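Local coordinates for protein 6-aminohexanoate-dimer hydrolase (Bacillus anthracis, PDB 4GB7) that probably hydrolyses amide bonds of 6-aminohexanoate dimers or related small substrates, as a putative serine hydrolase of the beta-lactamase family, at residues S404-S407 with N408-D412; Q210-A214 with S215-P219; R276-Q280 with I281-E285. All blocks are in the same frame, centred on the assembly; numbering follows the deposited sequence.

Following the chain from its N terminus, interaction 2 comes first: 210-214 ends the helix 206-214 and turns through 215-219 into the loop leading to helix 230-235, closing a Schellman turn. Interaction 3 follows, closing the loop after helix 269-278, from W278 to E285, ahead of strand 287-290. Interaction 1 comes last, within helix 402-417 on the five-stranded antiparallel sheet; it closes no loop and stays within successive turns of one helix. The three lie in series, none enclosing or crossing another. They do not touch: centres of interactions 1 and 2 are about 33 Å apart on opposite sides of the chain's centre, and the centre of interaction 3 lies about 29 Å from both of theirs.

Interaction 1 of 3, residues S404-S407 with N408-D412; sequences SVYS and NMYID
The C-terminal helix 402-417 packs on the five-stranded antiparallel sheet, and S404, V405 and Y406 meet N408, M409 and Y410 one turn further along it. The carbonyl oxygen of S404 is gripped twice by one residue. It accepts the helical bond from N408 N (3.1 Å, nearly straight at 163°) and a second bond from the side-chain amide N408 ND2, 3.0 Å from S404 O. The two donors arrive from opposite faces of the carbonyl plane, and ND2 stands above that plane. With CG of N408 beside its own backbone N (chi1 -83°), the amide folds back along the helix toward the preceding turn. The next bonds are regular helical ones, M409 N to V405 O and Y410 N to Y406 O.

On the sheet-facing side, the selenomethionine M409 runs alongside Y406, both pointing the same way. Its CG is anti to the backbone N and its end bends at chi3 (91°), which brings CE to 3.8 Å from CD1 of the Y406 ring. SE lies 5.2 Å from the centroid of that ring, an oblique Met-aromatic contact. Y410 turns one ring face to the carbonyl oxygen of its partner: Y406 O sits 3.1 Å above the Y410 ring plane, toward the rim, while CB of Y406 approaches the Y410 hydroxyl end, 4.0 Å from CZ.

The hydroxyl of Y410 is hydrogen-bonded to H391 ND1, and the Y406 ring meets the same histidine, so both tyrosines settle on strand 387-393. M409 reaches F113 of strand 110-117 and L104 of helix 101-107. A C-terminal helix laid on the five-stranded antiparallel sheet is characteristic of the beta-lactamase-like fold, to which the family assignment points.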
ATOM      1  N   SER A 404      -8.306   6.560 -13.599  1.00 19.02           N
ATOM      2  CA  SER A 404      -9.754   6.702 -13.703  1.00 18.15           C
ATOM      3  C   SER A 404     -10.443   5.565 -14.516  1.00 16.12           C
ATOM      4  O   SER A 404     -11.570   5.178 -14.233  1.00 17.78           O
ATOM      5  CB  SER A 404     -10.111   8.049 -14.340  1.00 19.64           C
ATOM      6  OG  SER A 404     -11.513   8.215 -14.460  1.00 21.84           O
ATOM      7  N   VAL A 405      -9.790   5.106 -15.568  1.00 17.78           N
ATOM      8  CA  VAL A 405     -10.290   3.942 -16.289  1.00 18.26           C
ATOM      9  C   VAL A 405     -10.442   2.730 -15.353  1.00 16.94           C
ATOM     10  O   VAL A 405     -11.509   2.102 -15.299  1.00 17.03           O
ATOM     11  CB  VAL A 405      -9.413   3.574 -17.497  1.00 16.83           C
ATOM     12  CG1 VAL A 405      -9.840   2.241 -18.121  1.00 17.67           C
ATOM     13  CG2 VAL A 405      -9.470   4.710 -18.541  1.00 17.49           C
ATOM     14  N   TYR A 406      -9.410   2.441 -14.575  1.00 16.92           N
ATOM     15  CA  TYR A 406      -9.473   1.373 -13.614  1.00 18.08           C
ATOM     16  C   TYR A 406     -10.534   1.590 -12.546  1.00 18.17           C
ATOM     17  O   TYR A 406     -11.285   0.669 -12.226  1.00 15.90           O
ATOM     18  CB  TYR A 406      -8.101   1.197 -12.975  1.00 17.53           C
ATOM     19  CG  TYR A 406      -6.993   0.546 -13.790  1.00 17.76           C
ATOM     20  CD1 TYR A 406      -7.241  -0.137 -14.985  1.00 16.91           C
ATOM     21  CD2 TYR A 406      -5.679   0.614 -13.340  1.00 15.61           C
ATOM     22  CE1 TYR A 406      -6.230  -0.772 -15.634  1.00 18.39           C
ATOM     23  CE2 TYR A 406      -4.653  -0.012 -13.983  1.00 18.11           C
ATOM     24  CZ  TYR A 406      -4.933  -0.688 -15.151  1.00 18.47           C
ATOM     25  OH  TYR A 406      -3.920  -1.337 -15.793  1.00 19.54           O
ATOM     26  N   SER A 407     -10.617   2.808 -12.000  1.00 19.56           N
ATOM     27  CA  SER A 407     -11.573   3.057 -10.937  1.00 19.00           C
ATOM     28  C   SER A 407     -13.004   2.799 -11.389  1.00 17.11           C
ATOM     29  O   SER A 407     -13.799   2.206 -10.670  1.00 18.66           O
ATOM     30  CB  SER A 407     -11.436   4.494 -10.418  1.00 20.67           C
ATOM     31  OG  SER A 407     -10.169   4.665  -9.821  1.00 22.06           O
ATOM     32  N   ASN A 408     -13.307   3.232 -12.620  1.00 15.22           N
ATOM     33  CA  ASN A 408     -14.611   3.018 -13.191  1.00 17.64           C
ATOM     34  C   ASN A 408     -14.813   1.545 -13.578  1.00 15.79           C
ATOM     35  O   ASN A 408     -15.908   1.007 -13.407  1.00 16.14           O
ATOM     36  CB  ASN A 408     -14.801   3.919 -14.410  1.00 19.23           C
ATOM     37  CG  ASN A 408     -15.236   5.325 -14.003  1.00 17.22           C
ATOM     38  OD1 ASN A 408     -16.403   5.505 -13.598  1.00 21.84           O
ATOM     39  ND2 ASN A 408     -14.294   6.313 -14.056  1.00 19.32           N
HETATM   40  N   MSE A 409     -13.780   0.894 -14.088  1.00 16.87           N
HETATM   41  CA  MSE A 409     -13.833  -0.538 -14.452  1.00 16.61           C
HETATM   42  C   MSE A 409     -14.171  -1.394 -13.228  1.00 15.53           C
HETATM   43  O   MSE A 409     -14.931  -2.375 -13.310  1.00 16.72           O
HETATM   44  CB  MSE A 409     -12.469  -0.942 -14.995  1.00 21.26           C
HETATM   45  CG  MSE A 409     -12.260  -2.379 -15.370  1.00 22.69           C
HETATM   46 SE   MSE A 409     -10.387  -2.449 -15.872  0.70 24.47          SE
HETATM   47  CE  MSE A 409      -9.662  -2.894 -14.151  1.00 20.97           C
ATOM     48  N   TYR A 410     -13.653  -1.007 -12.056  1.00 15.40           N
ATOM     49  CA  TYR A 410     -13.957  -1.806 -10.860  1.00 15.94           C
ATOM     50  C   TYR A 410     -15.457  -1.761 -10.505  1.00 15.55           C
ATOM     51  O   TYR A 410     -16.040  -2.741 -10.047  1.00 16.56           O
ATOM     52  CB  TYR A 410     -13.156  -1.319  -9.684  1.00 16.64           C
ATOM     53  CG  TYR A 410     -11.651  -1.396  -9.808  1.00 15.27           C
ATOM     54  CD1 TYR A 410     -11.010  -2.221 -10.704  1.00 14.81           C
ATOM     55  CD2 TYR A 410     -10.875  -0.595  -9.034  1.00 18.20           C
ATOM     56  CE1 TYR A 410      -9.619  -2.223 -10.796  1.00 15.21           C
ATOM     57  CE2 TYR A 410      -9.514  -0.607  -9.108  1.00 16.99           C
ATOM     58  CZ  TYR A 410      -8.874  -1.417 -10.020  1.00 15.73           C
ATOM     59  OH  TYR A 410      -7.477  -1.395 -10.063  1.00 18.66           O
ATOM     60  N   ILE A 411     -16.076  -0.607 -10.706  1.00 16.14           N
ATOM     61  CA  ILE A 411     -17.517  -0.460 -10.547  1.00 16.27           C
ATOM     62  C   ILE A 411     -18.283  -1.315 -11.562  1.00 16.12           C
ATOM     63  O   ILE A 411     -19.212  -2.060 -11.198  1.00 17.34           O
ATOM     64  CB  ILE A 411     -17.956   1.024 -10.616  1.00 17.10           C
ATOM     65  CG1 ILE A 411     -17.276   1.866  -9.522  1.00 17.71           C
ATOM     66  CG2 ILE A 411     -19.494   1.080 -10.493  1.00 16.11           C
ATOM     67  CD1 ILE A 411     -17.486   3.371  -9.618  1.00 18.87           C
ATOM     68  N   ASP A 412     -17.901  -1.247 -12.834  1.00 17.05           N
ATOM     69  CA  ASP A 412     -18.531  -2.068 -13.818  1.00 17.80           C
ATOM     70  C   ASP A 412     -18.381  -3.559 -13.592  1.00 16.43           C
ATOM     71  O   ASP A 412     -19.351  -4.317 -13.802  1.00 17.38           O
ATOM     72  CB  ASP A 412     -18.034  -1.713 -15.210  1.00 16.43           C
ATOM     73  CG  ASP A 412     -18.522  -0.333 -15.683  1.00 22.23           C
ATOM     74  OD1 ASP A 412     -19.541   0.215 -15.152  1.00 20.61           O
ATOM     75  OD2 ASP A 412     -17.890   0.174 -16.627  1.00 24.00           O
TER

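Interaction 2 of 3, residues Q210-A214 with S215-P219; sequences QLYLA and SNILP
L211 O takes the hydroxyl S215 OG at 2.8 Å, and backbone and side chain of S215 meet at this carbonyl, for S215 N divides itself weakly between L211 O (3.0 Å) and Y212 O (3.2 Å). The hydroxyl folds back over the last helical turn because OG lies beside its own backbone N (chi1 -56°). OG is also bonded to Q298 NE2. The helix then closes in a Schellman motif: N216 has positive phi (66°), I217 N reaches Y212 O at 3.0 Å in an almost straight bond (172°), and N216 N donates to L213 O, coming from well above the carbonyl plane.

Beyond the turn, apolar side chains fold back on the helix. CG1 of I217 touches CB of Y212 at 3.7 Å, while CD1 of L218 stands 3.6 Å from that same CB and approaches the Y212 ring at its edge. L213 and L218 cross at about a right angle, through L213 CD2 and L218 CB.

W47 meets the Y212 ring edge-to-face. The L211 side chain joins the end of helix 206-214 to I230 and M233 of helix 230-235 and to N251 and E255 of helix 251-265, and S215 also touches I230.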
ATOM      1  N   GLN A 210      13.719  10.416  -1.244  1.00 19.31           N
ATOM      2  CA  GLN A 210      14.419  10.460   0.052  1.00 19.91           C
ATOM      3  C   GLN A 210      14.336   9.153   0.815  1.00 19.81           C
ATOM      4  O   GLN A 210      15.322   8.715   1.432  1.00 21.10           O
ATOM      5  CB  GLN A 210      13.961  11.611   0.927  1.00 19.77           C
ATOM      6  CG  GLN A 210      14.324  12.989   0.362  1.00 23.50           C
ATOM      7  CD  GLN A 210      15.781  13.117  -0.048  1.00 23.08           C
ATOM      8  OE1 GLN A 210      16.671  12.901   0.770  1.00 23.80           O
ATOM      9  NE2 GLN A 210      16.029  13.441  -1.330  1.00 23.32           N
ATOM     10  N   LEU A 211      13.183   8.491   0.747  1.00 17.97           N
ATOM     11  CA  LEU A 211      13.045   7.203   1.434  1.00 19.94           C
ATOM     12  C   LEU A 211      13.940   6.187   0.790  1.00 16.87           C
ATOM     13  O   LEU A 211      14.614   5.427   1.459  1.00 20.20           O
ATOM     14  CB  LEU A 211      11.580   6.739   1.369  1.00 20.44           C
ATOM     15  CG  LEU A 211      11.263   5.351   1.966  1.00 21.02           C
ATOM     16  CD1 LEU A 211      11.313   5.466   3.488  1.00 23.52           C
ATOM     17  CD2 LEU A 211       9.906   4.841   1.457  1.00 23.92           C
ATOM     18  N   TYR A 212      13.981   6.197  -0.545  1.00 18.55           N
ATOM     19  CA  TYR A 212      14.863   5.271  -1.231  1.00 19.83           C
ATOM     20  C   TYR A 212      16.374   5.586  -1.036  1.00 21.45           C
ATOM     21  O   TYR A 212      17.147   4.670  -0.863  1.00 20.37           O
ATOM     22  CB  TYR A 212      14.516   5.188  -2.707  1.00 20.64           C
ATOM     23  CG  TYR A 212      13.092   4.726  -3.007  1.00 20.41           C
ATOM     24  CD1 TYR A 212      12.394   3.895  -2.140  1.00 21.83           C
ATOM     25  CD2 TYR A 212      12.496   5.034  -4.201  1.00 19.99           C
ATOM     26  CE1 TYR A 212      11.119   3.459  -2.421  1.00 22.28           C
ATOM     27  CE2 TYR A 212      11.193   4.637  -4.480  1.00 22.78           C
ATOM     28  CZ  TYR A 212      10.524   3.820  -3.624  1.00 21.98           C
ATOM     29  OH  TYR A 212       9.250   3.416  -3.934  1.00 24.25           O
ATOM     30  N   LEU A 213      16.768   6.865  -1.033  1.00 21.21           N
ATOM     31  CA  LEU A 213      18.142   7.244  -0.721  1.00 18.40           C
ATOM     32  C   LEU A 213      18.488   6.828   0.722  1.00 20.43           C
ATOM     33  O   LEU A 213      19.530   6.238   0.979  1.00 21.36           O
ATOM     34  CB  LEU A 213      18.344   8.729  -0.895  1.00 19.27           C
ATOM     35  CG  LEU A 213      18.418   9.177  -2.366  1.00 18.44           C
ATOM     36  CD1 LEU A 213      18.054  10.662  -2.454  1.00 24.60           C
ATOM     37  CD2 LEU A 213      19.778   8.854  -2.989  1.00 23.01           C
ATOM     38  N   ALA A 214      17.580   7.093   1.642  1.00 21.26           N
ATOM     39  CA  ALA A 214      17.738   6.641   3.051  1.00 23.75           C
ATOM     40  C   ALA A 214      17.958   5.140   3.200  1.00 24.25           C
ATOM     41  O   ALA A 214      18.690   4.686   4.102  1.00 22.22           O
ATOM     42  CB  ALA A 214      16.547   7.089   3.886  1.00 21.19           C
ATOM     43  N   SER A 215      17.322   4.372   2.307  1.00 22.01           N
ATOM     44  CA  SER A 215      17.378   2.930   2.315  1.00 23.96           C
ATOM     45  C   SER A 215      18.501   2.383   1.446  1.00 23.95           C
ATOM     46  O   SER A 215      18.607   1.172   1.289  1.00 28.17           O
ATOM     47  CB  SER A 215      16.061   2.355   1.773  1.00 25.81           C
ATOM     48  OG  SER A 215      14.953   2.825   2.476  1.00 25.87           O
ATOM     49  N   ASN A 216      19.296   3.275   0.842  1.00 21.57           N
ATOM     50  CA  ASN A 216      20.419   2.891   0.020  1.00 23.96           C
ATOM     51  C   ASN A 216      20.031   2.153  -1.260  1.00 21.97           C
ATOM     52  O   ASN A 216      20.773   1.284  -1.712  1.00 25.23           O
ATOM     53  CB  ASN A 216      21.424   2.048   0.831  1.00 27.44           C
ATOM     54  CG  ASN A 216      22.788   1.982   0.171  1.00 28.03           C
ATOM     55  OD1 ASN A 216      23.213   2.936  -0.464  1.00 31.61           O
ATOM     56  ND2 ASN A 216      23.475   0.853   0.321  1.00 32.69           N
ATOM     57  N   ILE A 217      18.860   2.458  -1.821  1.00 23.92           N
ATOM     58  CA  ILE A 217      18.423   1.762  -3.042  1.00 22.20           C
ATOM     59  C   ILE A 217      18.271   2.725  -4.218  1.00 21.81           C
ATOM     60  O   ILE A 217      17.777   2.339  -5.279  1.00 26.14           O
ATOM     61  CB  ILE A 217      17.150   0.887  -2.832  1.00 26.15           C
ATOM     62  CG1 ILE A 217      15.892   1.705  -2.545  1.00 20.76           C
ATOM     63  CG2 ILE A 217      17.367  -0.142  -1.740  1.00 27.54           C
ATOM     64  CD1 ILE A 217      14.616   0.857  -2.529  1.00 22.28           C
ATOM     65  N   LEU A 218      18.665   3.987  -4.009  1.00 21.50           N
ATOM     66  CA  LEU A 218      19.018   4.898  -5.118  1.00 22.79           C
ATOM     67  C   LEU A 218      20.483   5.290  -4.947  1.00 22.61           C
ATOM     68  O   LEU A 218      21.049   5.141  -3.865  1.00 22.93           O
ATOM     69  CB  LEU A 218      18.140   6.136  -5.154  1.00 23.60           C
ATOM     70  CG  LEU A 218      16.700   5.909  -5.633  1.00 21.31           C
ATOM     71  CD1 LEU A 218      15.858   7.157  -5.426  1.00 18.51           C
ATOM     72  CD2 LEU A 218      16.717   5.450  -7.090  1.00 23.41           C
ATOM     73  N   PRO A 219      21.119   5.788  -6.018  1.00 24.46           N
ATOM     74  CA  PRO A 219      22.566   6.017  -5.946  1.00 24.20           C
ATOM     75  C   PRO A 219      22.918   7.202  -5.052  1.00 25.64           C
ATOM     76  O   PRO A 219      22.314   8.285  -5.188  1.00 27.26           O
ATOM     77  CB  PRO A 219      22.941   6.344  -7.383  1.00 27.81           C
ATOM     78  CG  PRO A 219      21.855   5.750  -8.186  1.00 26.75           C
ATOM     79  CD  PRO A 219      20.629   5.974  -7.382  1.00 24.04           C
TER

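Interaction 3 of 3, residues R276-Q280 with I281-E285; sequences RIWSQ and IGMEE
I281 opens the loop that leaves helix 269-278 for strand 287-290, a helix-to-strand connection that brings W278 of the last helical turn against M283 and E285. The helix ends with a wider pi-type turn at 276-278. CG1 of I281 lies between its own backbone N and carbonyl carbon (chi1 65°) and passes 3.8 Å from I277 O. Its backbone N makes a weak bond to a water, which also donates to W278 O and so bridges the helix end to the loop.

G282 follows with positive phi. Its N is bonded to a second water, which donates to S279 O, and its backbone pairs with A77. M283 comes next, with its N bonded to the first water at 2.9 Å; that one water therefore spans W278 O, I281 N and M283 N.

The selenomethionine side chain of M283 points back to the helix and crosses W278 at about a right angle. CG sits beside the backbone N (chi1 -58°) and a further bend at chi2 brings the methyl over one face of the indole: CE is 3.5 Å from the centroid of the six-membered ring, 5° off its normal, a CH-pi contact. SE stands above that face at 4.5 Å from the same centroid, a longer Met-aromatic approach.

The E284 carboxylate forms salt bridges with R308 and R312 of helix 307-318, while the backbone N atoms of E284 and E285 donate hydrogen bonds to the two carboxylate oxygens of D309, which also touches W278 and M283. E285 then completes the loop. Its carbonyl oxygen lies in the plane of the indole, at the ring edge, and accepts W278 NE1 at 2.8 Å, with the donor in the carbonyl plane of E285.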
ATOM      1  N   ARG A 276       0.603 -10.742  13.908  1.00 20.68           N
ATOM      2  CA  ARG A 276      -0.741 -10.200  14.023  1.00 17.97           C
ATOM      3  C   ARG A 276      -1.647 -10.504  12.839  1.00 18.10           C
ATOM      4  O   ARG A 276      -2.882 -10.524  12.986  1.00 19.62           O
ATOM      5  CB  ARG A 276      -0.654  -8.705  14.250  1.00 20.27           C
ATOM      6  CG  ARG A 276      -0.064  -8.321  15.591  1.00 19.73           C
ATOM      7  CD  ARG A 276       0.355  -6.866  15.628  1.00 23.13           C
ATOM      8  NE  ARG A 276       0.828  -6.485  16.962  1.00 23.37           N
ATOM      9  CZ  ARG A 276       0.033  -6.128  17.976  1.00 28.54           C
ATOM     10  NH1 ARG A 276      -1.300  -6.024  17.828  1.00 27.04           N
ATOM     11  NH2 ARG A 276       0.579  -5.826  19.156  1.00 34.80           N
ATOM     12  N   ILE A 277      -1.075 -10.666  11.653  1.00 18.74           N
ATOM     13  CA  ILE A 277      -1.872 -10.736  10.444  1.00 17.84           C
ATOM     14  C   ILE A 277      -1.441 -11.908   9.558  1.00 16.72           C
ATOM     15  O   ILE A 277      -2.278 -12.758   9.219  1.00 17.46           O
ATOM     16  CB  ILE A 277      -1.832  -9.419   9.602  1.00 15.46           C
ATOM     17  CG1 ILE A 277      -2.352  -8.254  10.434  1.00 18.57           C
ATOM     18  CG2 ILE A 277      -2.486  -9.633   8.220  1.00 20.17           C
ATOM     19  CD1 ILE A 277      -2.124  -6.882   9.809  1.00 20.68           C
ATOM     20  N   TRP A 278      -0.176 -11.941   9.182  1.00 17.06           N
ATOM     21  CA  TRP A 278       0.278 -12.821   8.061  1.00 16.46           C
ATOM     22  C   TRP A 278       0.214 -14.305   8.409  1.00 18.40           C
ATOM     23  O   TRP A 278       0.184 -15.154   7.537  1.00 18.46           O
ATOM     24  CB  TRP A 278       1.706 -12.455   7.546  1.00 14.36           C
ATOM     25  CG  TRP A 278       1.761 -12.564   6.053  1.00 13.46           C
ATOM     26  CD1 TRP A 278       2.154 -13.641   5.286  1.00 16.99           C
ATOM     27  CD2 TRP A 278       1.307 -11.552   5.127  1.00 15.08           C
ATOM     28  NE1 TRP A 278       1.993 -13.365   3.949  1.00 17.07           N
ATOM     29  CE2 TRP A 278       1.443 -12.121   3.792  1.00 16.26           C
ATOM     30  CE3 TRP A 278       0.800 -10.265   5.267  1.00 17.69           C
ATOM     31  CZ2 TRP A 278       1.117 -11.388   2.658  1.00 20.05           C
ATOM     32  CZ3 TRP A 278       0.452  -9.551   4.123  1.00 17.87           C
ATOM     33  CH2 TRP A 278       0.633 -10.081   2.859  1.00 18.11           C
ATOM     34  N   SER A 279       0.282 -14.614   9.691  1.00 16.53           N
ATOM     35  CA  SER A 279       0.231 -15.976  10.181  1.00 21.29           C
ATOM     36  C   SER A 279      -1.199 -16.381  10.568  1.00 19.17           C
ATOM     37  O   SER A 279      -1.396 -17.521  10.941  1.00 25.47           O
ATOM     38  CB  SER A 279       1.126 -16.145  11.398  1.00 21.55           C
ATOM     39  OG  SER A 279       0.663 -15.410  12.500  1.00 20.72           O
ATOM     40  N   GLN A 280      -2.165 -15.448  10.488  1.00 19.63           N
ATOM     41  CA  GLN A 280      -3.490 -15.615  11.085  1.00 21.03           C
ATOM     42  C   GLN A 280      -4.629 -15.782  10.122  1.00 18.95           C
ATOM     43  O   GLN A 280      -5.722 -16.101  10.564  1.00 21.93           O
ATOM     44  CB  GLN A 280      -3.812 -14.390  11.948  1.00 23.15           C
ATOM     45  CG  GLN A 280      -2.745 -14.117  13.007  1.00 23.45           C
ATOM     46  CD  GLN A 280      -2.860 -15.098  14.100  1.00 26.44           C
ATOM     47  OE1 GLN A 280      -3.908 -15.178  14.742  1.00 32.70           O
ATOM     48  NE2 GLN A 280      -1.792 -15.865  14.338  1.00 26.80           N
ATOM     49  N   ILE A 281      -4.418 -15.597   8.809  1.00 19.11           N
ATOM     50  CA  ILE A 281      -5.571 -15.625   7.880  1.00 19.11           C
ATOM     51  C   ILE A 281      -5.374 -16.529   6.660  1.00 18.14           C
ATOM     52  O   ILE A 281      -5.898 -16.247   5.569  1.00 20.23           O
ATOM     53  CB  ILE A 281      -6.070 -14.203   7.475  1.00 18.73           C
ATOM     54  CG1 ILE A 281      -4.999 -13.428   6.652  1.00 18.67           C
ATOM     55  CG2 ILE A 281      -6.420 -13.375   8.741  1.00 19.96           C
ATOM     56  CD1 ILE A 281      -5.516 -12.108   6.094  1.00 21.57           C
ATOM     57  N   GLY A 282      -4.598 -17.602   6.857  1.00 20.18           N
ATOM     58  CA  GLY A 282      -4.475 -18.670   5.847  1.00 19.34           C
ATOM     59  C   GLY A 282      -3.655 -18.294   4.633  1.00 18.91           C
ATOM     60  O   GLY A 282      -3.811 -18.915   3.553  1.00 19.00           O
HETATM   61  N   MSE A 283      -2.750 -17.334   4.795  1.00 18.60           N
HETATM   62  CA  MSE A 283      -1.860 -16.889   3.683  1.00 18.07           C
HETATM   63  C   MSE A 283      -1.047 -18.062   3.120  1.00 17.86           C
HETATM   64  O   MSE A 283      -0.565 -18.911   3.864  1.00 18.80           O
HETATM   65  CB  MSE A 283      -0.844 -15.892   4.185  1.00 16.79           C
HETATM   66  CG  MSE A 283      -1.442 -14.618   4.837  1.00 19.64           C
HETATM   67 SE   MSE A 283      -2.554 -13.667   3.524  0.70 18.47          SE
HETATM   68  CE  MSE A 283      -2.321 -11.938   4.359  1.00 17.88           C
ATOM     69  N   GLU A 284      -0.910 -18.079   1.803  1.00 17.77           N
ATOM     70  CA  GLU A 284      -0.209 -19.123   1.112  1.00 17.56           C
ATOM     71  C   GLU A 284       1.315 -19.035   1.173  1.00 17.64           C
ATOM     72  O   GLU A 284       1.990 -20.075   1.060  1.00 20.99           O
ATOM     73  CB  GLU A 284      -0.600 -19.064  -0.372  1.00 17.25           C
ATOM     74  CG  GLU A 284      -1.947 -19.584  -0.722  1.00 20.67           C
ATOM     75  CD  GLU A 284      -2.182 -19.375  -2.211  1.00 20.07           C
ATOM     76  OE1 GLU A 284      -1.682 -20.192  -3.032  1.00 21.95           O
ATOM     77  OE2 GLU A 284      -2.847 -18.398  -2.547  1.00 20.57           O
ATOM     78  N   GLU A 285       1.844 -17.793   1.207  1.00 16.45           N
ATOM     79  CA  GLU A 285       3.273 -17.545   1.121  1.00 15.78           C
ATOM     80  C   GLU A 285       3.694 -16.499   2.123  1.00 16.51           C
ATOM     81  O   GLU A 285       2.866 -15.711   2.633  1.00 18.50           O
ATOM     82  CB  GLU A 285       3.687 -17.057  -0.291  1.00 17.41           C
ATOM     83  CG  GLU A 285       3.228 -17.956  -1.450  1.00 19.34           C
ATOM     84  CD  GLU A 285       3.871 -19.322  -1.542  1.00 19.27           C
ATOM     85  OE1 GLU A 285       4.919 -19.492  -0.914  1.00 23.44           O
ATOM     86  OE2 GLU A 285       3.319 -20.208  -2.299  1.00 23.30           O
TER
HETATM   87  O   HOH W   1      -1.822 -16.828   7.531  1.00 24.71           O
HETATM   88  O   HOH W   2      -3.360 -19.063   9.132  1.00 28.43           O